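Local coordinates for protein esterase (Thermotoga maritima, PDB 3DOH) that hydrolyses carboxylic esters as a thermostable esterase that joins an immunoglobulin-like domain to an alpha/beta-hydrolase domain, at residues L139-F144 with L192-N197; R198-W203 with C214-P219; I265-L270 with Y275-A280. All blocks are in the same frame, centred on the assembly; numbering follows the deposited sequence.

Interaction 1: residues L139-F144 with L192-N197; sequences LIIDDF and LQVAGN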
ATOM      1  N   LEU A 139       6.735   5.431 -36.451  1.00 33.33           N
ATOM      2  CA  LEU A 139       8.031   6.078 -36.292  1.00 33.45           C
ATOM      3  C   LEU A 139       9.171   5.086 -36.492  1.00 33.23           C
ATOM      4  O   LEU A 139       9.539   4.354 -35.574  1.00 32.66           O
ATOM      5  CB  LEU A 139       8.138   6.730 -34.911  1.00 33.50           C
ATOM      6  CG  LEU A 139       7.634   8.171 -34.801  1.00 32.19           C
ATOM      7  CD1 LEU A 139       7.807   8.695 -33.384  1.00 30.71           C
ATOM      8  CD2 LEU A 139       8.348   9.068 -35.799  1.00 30.39           C
ATOM      9  N   ILE A 140       9.728   5.068 -37.699  1.00 33.37           N
ATOM     10  CA  ILE A 140      10.851   4.192 -38.012  1.00 33.65           C
ATOM     11  C   ILE A 140      10.424   3.056 -38.935  1.00 34.95           C
ATOM     12  O   ILE A 140      11.194   2.612 -39.786  1.00 37.06           O
ATOM     13  CB  ILE A 140      11.475   3.596 -36.735  1.00 33.37           C
ATOM     14  CG1 ILE A 140      11.903   4.713 -35.780  1.00 32.60           C
ATOM     15  CG2 ILE A 140      12.656   2.706 -37.086  1.00 32.21           C
ATOM     16  CD1 ILE A 140      13.134   5.467 -36.235  1.00 30.88           C
ATOM     17  N   ILE A 141       9.191   2.590 -38.760  1.00 35.09           N
ATOM     18  CA  ILE A 141       8.593   1.642 -39.692  1.00 33.93           C
ATOM     19  C   ILE A 141       8.256   2.310 -41.020  1.00 33.96           C
ATOM     20  O   ILE A 141       8.164   1.648 -42.053  1.00 34.13           O
ATOM     21  CB  ILE A 141       7.315   1.009 -39.108  1.00 33.57           C
ATOM     22  CG1 ILE A 141       7.674  -0.090 -38.106  1.00 32.72           C
ATOM     23  CG2 ILE A 141       6.439   0.456 -40.222  1.00 33.92           C
ATOM     24  CD1 ILE A 141       6.473  -0.806 -37.530  1.00 31.48           C
ATOM     25  N   ASP A 142       8.074   3.626 -40.985  1.00 33.04           N
ATOM     26  CA  ASP A 142       7.807   4.387 -42.183  1.00 33.14           C
ATOM     27  C   ASP A 142       9.065   4.780 -42.971  1.00 32.47           C
ATOM     28  O   ASP A 142       8.937   5.338 -44.031  1.00 32.74           O
ATOM     29  CB  ASP A 142       6.952   5.611 -41.846  1.00 33.18           C
ATOM     30  CG  ASP A 142       7.702   6.627 -40.970  1.00 35.07           C
ATOM     31  OD1 ASP A 142       8.914   6.377 -40.623  1.00 32.97           O
ATOM     32  OD2 ASP A 142       7.059   7.668 -40.630  1.00 34.91           O
ATOM     33  N   ASP A 143      10.264   4.486 -42.476  1.00 32.55           N
ATOM     34  CA  ASP A 143      11.471   4.622 -43.316  1.00 32.75           C
ATOM     35  C   ASP A 143      11.838   3.411 -44.152  1.00 32.78           C
ATOM     36  O   ASP A 143      12.766   3.497 -44.957  1.00 33.93           O
ATOM     37  CB  ASP A 143      12.716   4.999 -42.512  1.00 32.51           C
ATOM     38  CG  ASP A 143      12.507   6.211 -41.662  1.00 32.83           C
ATOM     39  OD1 ASP A 143      12.135   7.260 -42.226  1.00 35.92           O
ATOM     40  OD2 ASP A 143      12.713   6.118 -40.425  1.00 31.89           O
ATOM     41  N   PHE A 144      11.172   2.286 -43.914  1.00 32.58           N
ATOM     42  CA  PHE A 144      11.381   1.041 -44.651  1.00 32.42           C
ATOM     43  C   PHE A 144      10.385   1.067 -45.770  1.00 33.00           C
ATOM     44  O   PHE A 144       9.174   0.940 -45.540  1.00 33.74           O
ATOM     45  CB  PHE A 144      11.011  -0.200 -43.805  1.00 31.91           C
ATOM     46  CG  PHE A 144      12.012  -0.571 -42.763  1.00 29.82           C
ATOM     47  CD1 PHE A 144      12.303   0.298 -41.703  1.00 27.73           C
ATOM     48  CD2 PHE A 144      12.661  -1.809 -42.823  1.00 29.99           C
ATOM     49  CE1 PHE A 144      13.235  -0.019 -40.739  1.00 25.13           C
ATOM     50  CE2 PHE A 144      13.616  -2.165 -41.835  1.00 30.64           C
ATOM     51  CZ  PHE A 144      13.891  -1.258 -40.780  1.00 29.98           C
ATOM     52  N   LEU A 192       3.716  -6.763 -40.013  1.00 29.08           N
ATOM     53  CA  LEU A 192       4.021  -7.618 -38.861  1.00 28.74           C
ATOM     54  C   LEU A 192       5.492  -7.821 -38.546  1.00 27.96           C
ATOM     55  O   LEU A 192       5.887  -7.680 -37.382  1.00 28.15           O
ATOM     56  CB  LEU A 192       3.370  -8.971 -39.049  1.00 28.50           C
ATOM     57  CG  LEU A 192       2.248  -9.307 -38.073  1.00 30.28           C
ATOM     58  CD1 LEU A 192       1.643  -8.090 -37.333  1.00 28.72           C
ATOM     59  CD2 LEU A 192       1.197 -10.082 -38.829  1.00 29.06           C
ATOM     60  N   GLN A 193       6.290  -8.109 -39.576  1.00 26.74           N
ATOM     61  CA  GLN A 193       7.660  -8.628 -39.384  1.00 25.96           C
ATOM     62  C   GLN A 193       8.623  -7.523 -38.983  1.00 24.98           C
ATOM     63  O   GLN A 193       9.798  -7.750 -38.615  1.00 24.27           O
ATOM     64  CB  GLN A 193       8.149  -9.418 -40.624  1.00 25.99           C
ATOM     65  CG  GLN A 193       8.739  -8.614 -41.777  1.00 27.55           C
ATOM     66  CD  GLN A 193       7.685  -8.001 -42.679  1.00 30.55           C
ATOM     67  OE1 GLN A 193       6.501  -7.946 -42.323  1.00 32.17           O
ATOM     68  NE2 GLN A 193       8.105  -7.533 -43.858  1.00 30.36           N
ATOM     69  N   VAL A 194       8.080  -6.319 -39.026  1.00 23.98           N
ATOM     70  CA  VAL A 194       8.836  -5.141 -38.762  1.00 23.09           C
ATOM     71  C   VAL A 194       8.256  -4.484 -37.489  1.00 23.38           C
ATOM     72  O   VAL A 194       8.833  -3.553 -36.944  1.00 25.30           O
ATOM     73  CB  VAL A 194       8.831  -4.273 -40.077  1.00 23.04           C
ATOM     74  CG1 VAL A 194       8.170  -2.914 -39.915  1.00 22.96           C
ATOM     75  CG2 VAL A 194      10.216  -4.193 -40.709  1.00 20.34           C
ATOM     76  N   ALA A 195       7.141  -4.987 -36.986  1.00 21.97           N
ATOM     77  CA  ALA A 195       6.484  -4.335 -35.890  1.00 21.25           C
ATOM     78  C   ALA A 195       6.386  -5.227 -34.649  1.00 21.55           C
ATOM     79  O   ALA A 195       6.195  -4.748 -33.527  1.00 20.80           O
ATOM     80  CB  ALA A 195       5.129  -3.901 -36.313  1.00 21.13           C
ATOM     81  N   GLY A 196       6.521  -6.527 -34.844  1.00 22.05           N
ATOM     82  CA  GLY A 196       6.346  -7.467 -33.740  1.00 22.77           C
ATOM     83  C   GLY A 196       7.412  -7.375 -32.666  1.00 23.73           C
ATOM     84  O   GLY A 196       7.136  -7.681 -31.519  1.00 24.12           O
ATOM     85  N   ASN A 197       8.618  -6.927 -33.025  1.00 24.36           N
ATOM     86  CA  ASN A 197       9.743  -6.724 -32.080  1.00 25.15           C
ATOM     87  C   ASN A 197      10.797  -5.777 -32.706  1.00 25.17           C
ATOM     88  O   ASN A 197      10.566  -5.268 -33.796  1.00 25.78           O
ATOM     89  CB  ASN A 197      10.348  -8.066 -31.706  1.00 24.17           C
ATOM     90  CG  ASN A 197      10.577  -8.935 -32.918  1.00 27.12           C
ATOM     91  OD1 ASN A 197      10.119 -10.091 -32.972  1.00 31.80           O
ATOM     92  ND2 ASN A 197      11.297  -8.392 -33.912  1.00 26.21           N
TER
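Ile-141 reaches across to Val-194 and Ala-195 with the longer of its two branches. Its CG1 lies 3.4 Å from Val-194 CG1, and the two side chains run past one another in opposite directions, in contact along their flanks. With CG1 placed beside the backbone N (chi1 -78°) and the chain then fully extended (chi2 -177°), the terminal methyl is carried beyond Val-194: Ile-141 CD1 sits 3.6 Å from Ala-195 CB while still grazing Val-194 CG1. On the shorter branch, Ile-141 CG2 is 3.8 Å from Val-194 CG1. Most of the isoleucine side chain thus lies against this one methyl.

This stretch is the link between two sheets. Strand 129-139 belongs to the same sheet as the strands of the immunoglobulin-like domain, and strand 144-150 is outermost, within this chain, in the alpha/beta-hydrolase sheet. In this connection Ile-141 packs onto the short helix 192-195 of the catalytic domain. Val-15 of strand 8-16 and Arg-161 of strand 157-163 also touch Ile-141, so both domains pack around it.

Next along, Asp-142 takes its bonds within the loop and its approach: its OD1 accepts a weak bond from the backbone N of Ile-140 at 3.3 Å, and its OD2 forms a salt bridge with Lys-137. Phe-144 then brings its ring to the other branch of the valine. Val-194 CG2 comes over one face of the ring, near the rim, at 4.0 Å from Phe-144 CD2, so that CG1 serves the isoleucine and CG2 the phenylalanine. In the short, weakly bonded helix 192-195, Leu-192 O accepts from both Ala-195 N and, at 2.9 Å, Gly-196 N.

Interaction 2: residues R198-W203 with C214-P219; sequences RGAVVW and CFVLAP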
ATOM      1  N   ARG A 198      11.928  -5.541 -32.046  1.00 25.13           N
ATOM      2  CA  ARG A 198      12.867  -4.519 -32.485  1.00 25.64           C
ATOM      3  C   ARG A 198      13.871  -5.130 -33.471  1.00 25.48           C
ATOM      4  O   ARG A 198      14.911  -4.545 -33.793  1.00 24.94           O
ATOM      5  CB  ARG A 198      13.572  -3.862 -31.278  1.00 25.87           C
ATOM      6  CG  ARG A 198      12.815  -2.696 -30.540  1.00 26.87           C
ATOM      7  CD  ARG A 198      13.767  -1.513 -30.150  1.00 28.47           C
ATOM      8  NE  ARG A 198      13.078  -0.201 -30.155  1.00 39.64           N
ATOM      9  CZ  ARG A 198      12.781   0.555 -29.064  1.00 45.16           C
ATOM     10  NH1 ARG A 198      13.122   0.163 -27.818  1.00 46.32           N
ATOM     11  NH2 ARG A 198      12.130   1.733 -29.202  1.00 43.48           N
ATOM     12  N   GLY A 199      13.537  -6.317 -33.978  1.00 26.08           N
ATOM     13  CA  GLY A 199      14.455  -7.107 -34.828  1.00 25.15           C
ATOM     14  C   GLY A 199      14.947  -6.442 -36.094  1.00 24.78           C
ATOM     15  O   GLY A 199      16.109  -6.630 -36.503  1.00 24.62           O
ATOM     16  N   ALA A 200      14.076  -5.654 -36.725  1.00 24.47           N
ATOM     17  CA  ALA A 200      14.431  -5.007 -37.993  1.00 24.41           C
ATOM     18  C   ALA A 200      14.898  -3.585 -37.715  1.00 24.71           C
ATOM     19  O   ALA A 200      15.866  -3.094 -38.263  1.00 24.36           O
ATOM     20  CB  ALA A 200      13.233  -4.995 -38.946  1.00 23.29           C
ATOM     21  N   VAL A 201      14.193  -2.968 -36.795  1.00 24.66           N
ATOM     22  CA  VAL A 201      14.157  -1.556 -36.629  1.00 24.43           C
ATOM     23  C   VAL A 201      15.345  -1.022 -35.814  1.00 23.98           C
ATOM     24  O   VAL A 201      15.824   0.094 -36.029  1.00 24.69           O
ATOM     25  CB  VAL A 201      12.785  -1.291 -35.971  1.00 25.29           C
ATOM     26  CG1 VAL A 201      12.886  -0.614 -34.629  1.00 25.90           C
ATOM     27  CG2 VAL A 201      11.783  -0.720 -36.963  1.00 23.60           C
ATOM     28  N   VAL A 202      15.867  -1.828 -34.904  1.00 23.55           N
ATOM     29  CA  VAL A 202      17.003  -1.382 -34.071  1.00 22.41           C
ATOM     30  C   VAL A 202      18.147  -0.911 -34.984  1.00 22.64           C
ATOM     31  O   VAL A 202      18.712   0.165 -34.778  1.00 22.50           O
ATOM     32  CB  VAL A 202      17.439  -2.481 -33.040  1.00 21.28           C
ATOM     33  CG1 VAL A 202      17.916  -3.761 -33.748  1.00 20.26           C
ATOM     34  CG2 VAL A 202      18.482  -1.948 -32.089  1.00 20.31           C
ATOM     35  N   TRP A 203      18.422  -1.689 -36.034  1.00 22.43           N
ATOM     36  CA  TRP A 203      19.508  -1.369 -36.920  1.00 23.39           C
ATOM     37  C   TRP A 203      19.216  -0.057 -37.609  1.00 23.95           C
ATOM     38  O   TRP A 203      20.091   0.582 -38.147  1.00 23.89           O
ATOM     39  CB  TRP A 203      19.688  -2.479 -37.915  1.00 23.52           C
ATOM     40  CG  TRP A 203      19.563  -3.859 -37.249  1.00 24.31           C
ATOM     41  CD1 TRP A 203      18.466  -4.690 -37.276  1.00 24.54           C
ATOM     42  CD2 TRP A 203      20.557  -4.528 -36.459  1.00 22.56           C
ATOM     43  NE1 TRP A 203      18.725  -5.825 -36.548  1.00 25.81           N
ATOM     44  CE2 TRP A 203      19.999  -5.749 -36.037  1.00 24.60           C
ATOM     45  CE3 TRP A 203      21.854  -4.200 -36.048  1.00 23.99           C
ATOM     46  CZ2 TRP A 203      20.707  -6.655 -35.232  1.00 24.17           C
ATOM     47  CZ3 TRP A 203      22.561  -5.099 -35.259  1.00 23.68           C
ATOM     48  CH2 TRP A 203      21.984  -6.306 -34.854  1.00 24.20           C
ATOM     49  N   CYS A 214      24.027   1.491 -43.320  1.00 32.16           N
ATOM     50  CA  CYS A 214      23.277   0.300 -42.939  1.00 31.67           C
ATOM     51  C   CYS A 214      21.989   0.177 -43.747  1.00 32.04           C
ATOM     52  O   CYS A 214      21.112   1.037 -43.671  1.00 32.60           O
ATOM     53  CB  CYS A 214      22.959   0.321 -41.443  1.00 31.70           C
ATOM     54  SG  CYS A 214      22.138  -1.170 -40.833  1.00 31.22           S
ATOM     55  N   PHE A 215      21.883  -0.899 -44.521  1.00 31.47           N
ATOM     56  CA  PHE A 215      20.612  -1.335 -45.044  1.00 30.64           C
ATOM     57  C   PHE A 215      20.032  -2.436 -44.152  1.00 30.01           C
ATOM     58  O   PHE A 215      20.768  -3.227 -43.530  1.00 29.59           O
ATOM     59  CB  PHE A 215      20.799  -1.944 -46.430  1.00 31.36           C
ATOM     60  CG  PHE A 215      21.201  -0.962 -47.511  1.00 31.49           C
ATOM     61  CD1 PHE A 215      22.531  -0.595 -47.688  1.00 30.79           C
ATOM     62  CD2 PHE A 215      20.257  -0.479 -48.409  1.00 31.22           C
ATOM     63  CE1 PHE A 215      22.910   0.289 -48.703  1.00 30.81           C
ATOM     64  CE2 PHE A 215      20.631   0.403 -49.451  1.00 30.68           C
ATOM     65  CZ  PHE A 215      21.941   0.786 -49.596  1.00 29.86           C
ATOM     66  N   VAL A 216      18.701  -2.501 -44.124  1.00 29.28           N
ATOM     67  CA  VAL A 216      17.995  -3.560 -43.421  1.00 28.28           C
ATOM     68  C   VAL A 216      16.934  -4.142 -44.309  1.00 28.14           C
ATOM     69  O   VAL A 216      16.041  -3.442 -44.753  1.00 28.49           O
ATOM     70  CB  VAL A 216      17.293  -3.055 -42.160  1.00 28.07           C
ATOM     71  CG1 VAL A 216      16.696  -4.215 -41.368  1.00 26.59           C
ATOM     72  CG2 VAL A 216      18.252  -2.280 -41.293  1.00 28.17           C
ATOM     73  N   LEU A 217      17.023  -5.442 -44.531  1.00 27.94           N
ATOM     74  CA  LEU A 217      16.026  -6.157 -45.268  1.00 27.52           C
ATOM     75  C   LEU A 217      15.265  -7.017 -44.289  1.00 28.25           C
ATOM     76  O   LEU A 217      15.845  -7.807 -43.527  1.00 28.12           O
ATOM     77  CB  LEU A 217      16.696  -7.026 -46.329  1.00 27.16           C
ATOM     78  CG  LEU A 217      15.968  -8.276 -46.788  1.00 25.34           C
ATOM     79  CD1 LEU A 217      14.767  -7.908 -47.553  1.00 21.93           C
ATOM     80  CD2 LEU A 217      16.880  -9.104 -47.622  1.00 26.25           C
ATOM     81  N   ALA A 218      13.946  -6.883 -44.345  1.00 28.90           N
ATOM     82  CA  ALA A 218      13.063  -7.602 -43.454  1.00 28.96           C
ATOM     83  C   ALA A 218      11.999  -8.243 -44.316  1.00 29.11           C
ATOM     84  O   ALA A 218      11.017  -7.607 -44.692  1.00 29.61           O
ATOM     85  CB  ALA A 218      12.447  -6.641 -42.443  1.00 27.82           C
ATOM     86  N   PRO A 219      12.230  -9.473 -44.725  1.00 29.36           N
ATOM     87  CA  PRO A 219      11.228 -10.273 -45.436  1.00 30.10           C
ATOM     88  C   PRO A 219      10.100 -10.878 -44.598  1.00 30.82           C
ATOM     89  O   PRO A 219      10.312 -11.233 -43.437  1.00 31.41           O
ATOM     90  CB  PRO A 219      12.067 -11.382 -46.096  1.00 30.05           C
ATOM     91  CG  PRO A 219      13.259 -11.492 -45.255  1.00 30.05           C
ATOM     92  CD  PRO A 219      13.544 -10.116 -44.696  1.00 29.82           C
TER
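Cys-214 meets Trp-203 just ahead of strand 215-219. Its sulfur lies anti to the backbone N (chi1 -176°), which brings SG within 4.0 Å of Trp-203 CB and close to the carbonyl oxygen of the same residue. Phe-215 turns to the other side of the strand. Val-216 then uses both its methyls: CG2 packs mainly on Trp-203 CB, 3.7 Å away, while CG1 rests on the Ala-200 carbonyl, 3.4 Å from Ala-200 O. Replacing Val-216 by alanine removes both methyls and is likely to open a gap next to Trp-203 CB and the Ala-200 carbonyl.

The indole itself leads away from the strand, and its polar edge is held from within its own segment. Trp-203 NE1 donates to Gly-199 O at 2.7 Å through a bent bond (N-H...O 130°), with that oxygen close to the ring plane, and Val-202 CG1 lies over one face. Ile-372, Leu-375 and Phe-376 of helix 369-376 also pack on the tryptophan.

Past Leu-217, whose side chain goes to helix 242-257 on the opposite side of the sheet, Ala-218 closes the contact with CB 3.9 Å from Ala-200 CB, the pair whose CA atoms are nearest across the segments. The arrangement is that of an alpha/beta-hydrolase sheet strand covered on one side by a connecting segment, the strand's own backbone bonds going to 157-163 and 174-180. No hydrogen bond passes between the two segments, so the contact is van der Waals packing of buried methyl, methylene and sulfur groups, partly against backbone carbonyls.

Interaction 3: residues I265-L270 with Y275-A280; sequences IYITGL and YGTWTA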
ATOM      1  N   ILE A 265      27.193  -8.694 -45.229  1.00 28.03           N
ATOM      2  CA  ILE A 265      25.782  -9.049 -45.170  1.00 28.21           C
ATOM      3  C   ILE A 265      25.606  -9.901 -43.908  1.00 27.83           C
ATOM      4  O   ILE A 265      26.039 -11.063 -43.853  1.00 28.35           O
ATOM      5  CB  ILE A 265      25.280  -9.786 -46.460  1.00 28.41           C
ATOM      6  CG1 ILE A 265      25.360  -8.844 -47.660  1.00 29.23           C
ATOM      7  CG2 ILE A 265      23.814 -10.253 -46.305  1.00 27.46           C
ATOM      8  CD1 ILE A 265      25.316  -9.596 -48.973  1.00 32.79           C
ATOM      9  N   TYR A 266      25.016  -9.297 -42.893  1.00 26.58           N
ATOM     10  CA  TYR A 266      24.835  -9.923 -41.609  1.00 24.98           C
ATOM     11  C   TYR A 266      23.440 -10.490 -41.600  1.00 25.52           C
ATOM     12  O   TYR A 266      22.605 -10.136 -42.418  1.00 25.92           O
ATOM     13  CB  TYR A 266      24.957  -8.870 -40.554  1.00 23.98           C
ATOM     14  CG  TYR A 266      26.262  -8.062 -40.606  1.00 24.70           C
ATOM     15  CD1 TYR A 266      27.496  -8.695 -40.629  1.00 24.31           C
ATOM     16  CD2 TYR A 266      26.261  -6.658 -40.559  1.00 23.05           C
ATOM     17  CE1 TYR A 266      28.679  -7.970 -40.645  1.00 22.60           C
ATOM     18  CE2 TYR A 266      27.452  -5.928 -40.567  1.00 19.14           C
ATOM     19  CZ  TYR A 266      28.651  -6.598 -40.613  1.00 22.26           C
ATOM     20  OH  TYR A 266      29.872  -5.917 -40.618  1.00 24.21           O
ATOM     21  N   ILE A 267      23.170 -11.399 -40.689  1.00 26.35           N
ATOM     22  CA  ILE A 267      21.842 -12.003 -40.634  1.00 26.50           C
ATOM     23  C   ILE A 267      21.452 -12.435 -39.218  1.00 26.78           C
ATOM     24  O   ILE A 267      22.253 -13.054 -38.522  1.00 27.10           O
ATOM     25  CB  ILE A 267      21.721 -13.210 -41.603  1.00 26.78           C
ATOM     26  CG1 ILE A 267      20.287 -13.757 -41.615  1.00 24.94           C
ATOM     27  CG2 ILE A 267      22.767 -14.287 -41.275  1.00 25.61           C
ATOM     28  CD1 ILE A 267      19.946 -14.480 -42.909  1.00 23.77           C
ATOM     29  N   THR A 268      20.223 -12.104 -38.826  1.00 26.60           N
ATOM     30  CA  THR A 268      19.684 -12.446 -37.542  1.00 27.15           C
ATOM     31  C   THR A 268      18.181 -12.689 -37.675  1.00 27.66           C
ATOM     32  O   THR A 268      17.527 -12.158 -38.583  1.00 29.13           O
ATOM     33  CB  THR A 268      19.977 -11.324 -36.460  1.00 27.60           C
ATOM     34  OG1 THR A 268      19.396 -11.691 -35.186  1.00 27.34           O
ATOM     35  CG2 THR A 268      19.420  -9.979 -36.909  1.00 26.15           C
ATOM     36  N   GLY A 269      17.649 -13.494 -36.763  1.00 27.51           N
ATOM     37  CA  GLY A 269      16.242 -13.755 -36.672  1.00 27.23           C
ATOM     38  C   GLY A 269      15.993 -14.513 -35.380  1.00 27.11           C
ATOM     39  O   GLY A 269      16.928 -14.991 -34.749  1.00 25.93           O
ATOM     40  N   LEU A 270      14.729 -14.613 -34.986  1.00 27.62           N
ATOM     41  CA  LEU A 270      14.373 -15.225 -33.712  1.00 29.15           C
ATOM     42  C   LEU A 270      13.392 -16.373 -33.915  1.00 30.06           C
ATOM     43  O   LEU A 270      12.474 -16.280 -34.730  1.00 30.32           O
ATOM     44  CB  LEU A 270      13.773 -14.183 -32.765  1.00 28.41           C
ATOM     45  CG  LEU A 270      12.600 -13.367 -33.311  1.00 29.97           C
ATOM     46  CD1 LEU A 270      13.082 -12.347 -34.332  1.00 26.77           C
ATOM     47  CD2 LEU A 270      11.545 -14.279 -33.917  1.00 27.68           C
ATOM     48  N   TYR A 275      15.953 -20.591 -36.399  1.00 26.72           N
ATOM     49  CA  TYR A 275      16.129 -21.745 -37.326  1.00 26.65           C
ATOM     50  C   TYR A 275      16.479 -21.272 -38.718  1.00 26.73           C
ATOM     51  O   TYR A 275      17.396 -21.809 -39.347  1.00 26.65           O
ATOM     52  CB  TYR A 275      14.854 -22.603 -37.415  1.00 26.17           C
ATOM     53  CG  TYR A 275      14.588 -23.453 -36.203  1.00 24.94           C
ATOM     54  CD1 TYR A 275      15.012 -24.787 -36.162  1.00 26.59           C
ATOM     55  CD2 TYR A 275      13.904 -22.945 -35.108  1.00 23.68           C
ATOM     56  CE1 TYR A 275      14.751 -25.599 -35.061  1.00 25.91           C
ATOM     57  CE2 TYR A 275      13.645 -23.743 -34.002  1.00 26.26           C
ATOM     58  CZ  TYR A 275      14.079 -25.077 -33.997  1.00 25.95           C
ATOM     59  OH  TYR A 275      13.869 -25.879 -32.920  1.00 26.91           O
ATOM     60  N   GLY A 276      15.734 -20.260 -39.180  1.00 27.04           N
ATOM     61  CA  GLY A 276      15.973 -19.624 -40.474  1.00 27.20           C
ATOM     62  C   GLY A 276      17.402 -19.160 -40.649  1.00 27.67           C
ATOM     63  O   GLY A 276      18.028 -19.420 -41.700  1.00 29.11           O
ATOM     64  N   THR A 277      17.920 -18.484 -39.620  1.00 27.29           N
ATOM     65  CA  THR A 277      19.271 -17.950 -39.607  1.00 26.47           C
ATOM     66  C   THR A 277      20.259 -19.098 -39.650  1.00 27.13           C
ATOM     67  O   THR A 277      21.189 -19.076 -40.461  1.00 27.43           O
ATOM     68  CB  THR A 277      19.505 -17.003 -38.377  1.00 25.96           C
ATOM     69  OG1 THR A 277      18.556 -15.940 -38.444  1.00 25.89           O
ATOM     70  CG2 THR A 277      20.940 -16.412 -38.328  1.00 23.38           C
ATOM     71  N   TRP A 278      20.080 -20.103 -38.794  1.00 27.76           N
ATOM     72  CA  TRP A 278      21.040 -21.224 -38.772  1.00 28.47           C
ATOM     73  C   TRP A 278      21.078 -21.888 -40.140  1.00 29.82           C
ATOM     74  O   TRP A 278      22.165 -22.253 -40.605  1.00 30.33           O
ATOM     75  CB  TRP A 278      20.666 -22.290 -37.753  1.00 27.14           C
ATOM     76  CG  TRP A 278      21.034 -21.964 -36.372  1.00 27.61           C
ATOM     77  CD1 TRP A 278      20.171 -21.751 -35.319  1.00 26.40           C
ATOM     78  CD2 TRP A 278      22.374 -21.833 -35.833  1.00 27.39           C
ATOM     79  NE1 TRP A 278      20.889 -21.491 -34.185  1.00 28.90           N
ATOM     80  CE2 TRP A 278      22.238 -21.533 -34.461  1.00 26.34           C
ATOM     81  CE3 TRP A 278      23.671 -21.927 -36.385  1.00 27.35           C
ATOM     82  CZ2 TRP A 278      23.346 -21.331 -33.619  1.00 26.19           C
ATOM     83  CZ3 TRP A 278      24.781 -21.722 -35.546  1.00 27.49           C
ATOM     84  CH2 TRP A 278      24.608 -21.432 -34.179  1.00 27.25           C
ATOM     85  N   THR A 279      19.890 -22.061 -40.756  1.00 30.09           N
ATOM     86  CA  THR A 279      19.749 -22.767 -42.020  1.00 30.71           C
ATOM     87  C   THR A 279      20.414 -21.973 -43.137  1.00 30.89           C
ATOM     88  O   THR A 279      21.210 -22.518 -43.902  1.00 30.19           O
ATOM     89  CB  THR A 279      18.251 -23.087 -42.342  1.00 31.64           C
ATOM     90  OG1 THR A 279      17.709 -23.982 -41.344  1.00 33.65           O
ATOM     91  CG2 THR A 279      18.089 -23.722 -43.748  1.00 30.89           C
ATOM     92  N   ALA A 280      20.085 -20.681 -43.209  1.00 32.10           N
ATOM     93  CA  ALA A 280      20.700 -19.735 -44.159  1.00 33.12           C
ATOM     94  C   ALA A 280      22.218 -19.755 -44.204  1.00 33.97           C
ATOM     95  O   ALA A 280      22.811 -19.828 -45.274  1.00 34.68           O
ATOM     96  CB  ALA A 280      20.236 -18.340 -43.882  1.00 32.76           C
TER
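Thr-277 lies over the backbone of strand 265-270, overlapping residues Ile-267 to Gly-269. Its methyl is anti to the backbone N and comes down beside Ile-267, with CG2 3.6 Å from Ile-267 O and 4.1 Å from Ile-267 CG2; the two side chains slide past each other in opposite directions. The hydroxyl lies by the peptide between Thr-268 and Gly-269: Thr-277 OG1 stands 3.1 Å from Gly-269 N, but the angle is too poor for a hydrogen bond, and the hydroxyl is instead bonded to Gly-273 O, one turn back in its own helix. One turn further on, Ala-280 CB meets the far end of Ile-267 at CD1, 4.0 Å away. That reach comes from an extended isoleucine chain, CG1 anti to the backbone N (chi1 -175°).

Gly-269 offers the helix bare backbone. A side chain at this position would probably crowd Thr-277 OG1, and its absence is consistent with the close approach here: the axes of 265-270 and 275-280 come to 7.0 Å and run at 147°, closer to antiparallel than parallel. The sequence fits the GxSxG nucleophile elbow of alpha/beta hydrolases, in which a sharp turn between strand and helix would carry Ser-271, probably the nucleophile.

Strand 264-270 is flanked in the sheet by parallel strands 174-180 and 290-294, and begins a beta-alpha-beta unit that returns through helix 272-283 to strand 290-294. Ala-291 of that last strand touches both Ile-267 and Thr-277, while helix 242-257 adjoins the packing through Leu-244, which lies against Ala-280.

The three contacts follow one another along the chain, each closing before the next opens, and progress from the domain boundary into the hydrolase sheet. Interactions 1 and 2 are neighbours, their centres about 8 Å apart: Val-194 packs on Ala-200, and Gln-193 NE2 probably bonds to Ala-218 O at 3.0 Å. Interaction 3 lies farther along the hydrolase sheet, away from the domain boundary, about 13 Å from interaction 2 and about 19 Å from interaction 1, centre to centre. Interactions 2 and 3 share one sheet, strand 174-180 lying between 215-219 and 264-270, and Trp-203 touches Thr-268. Side-chain contacts thus connect the linker, by way of 198-203, to the strand leading into the probable nucleophile elbow.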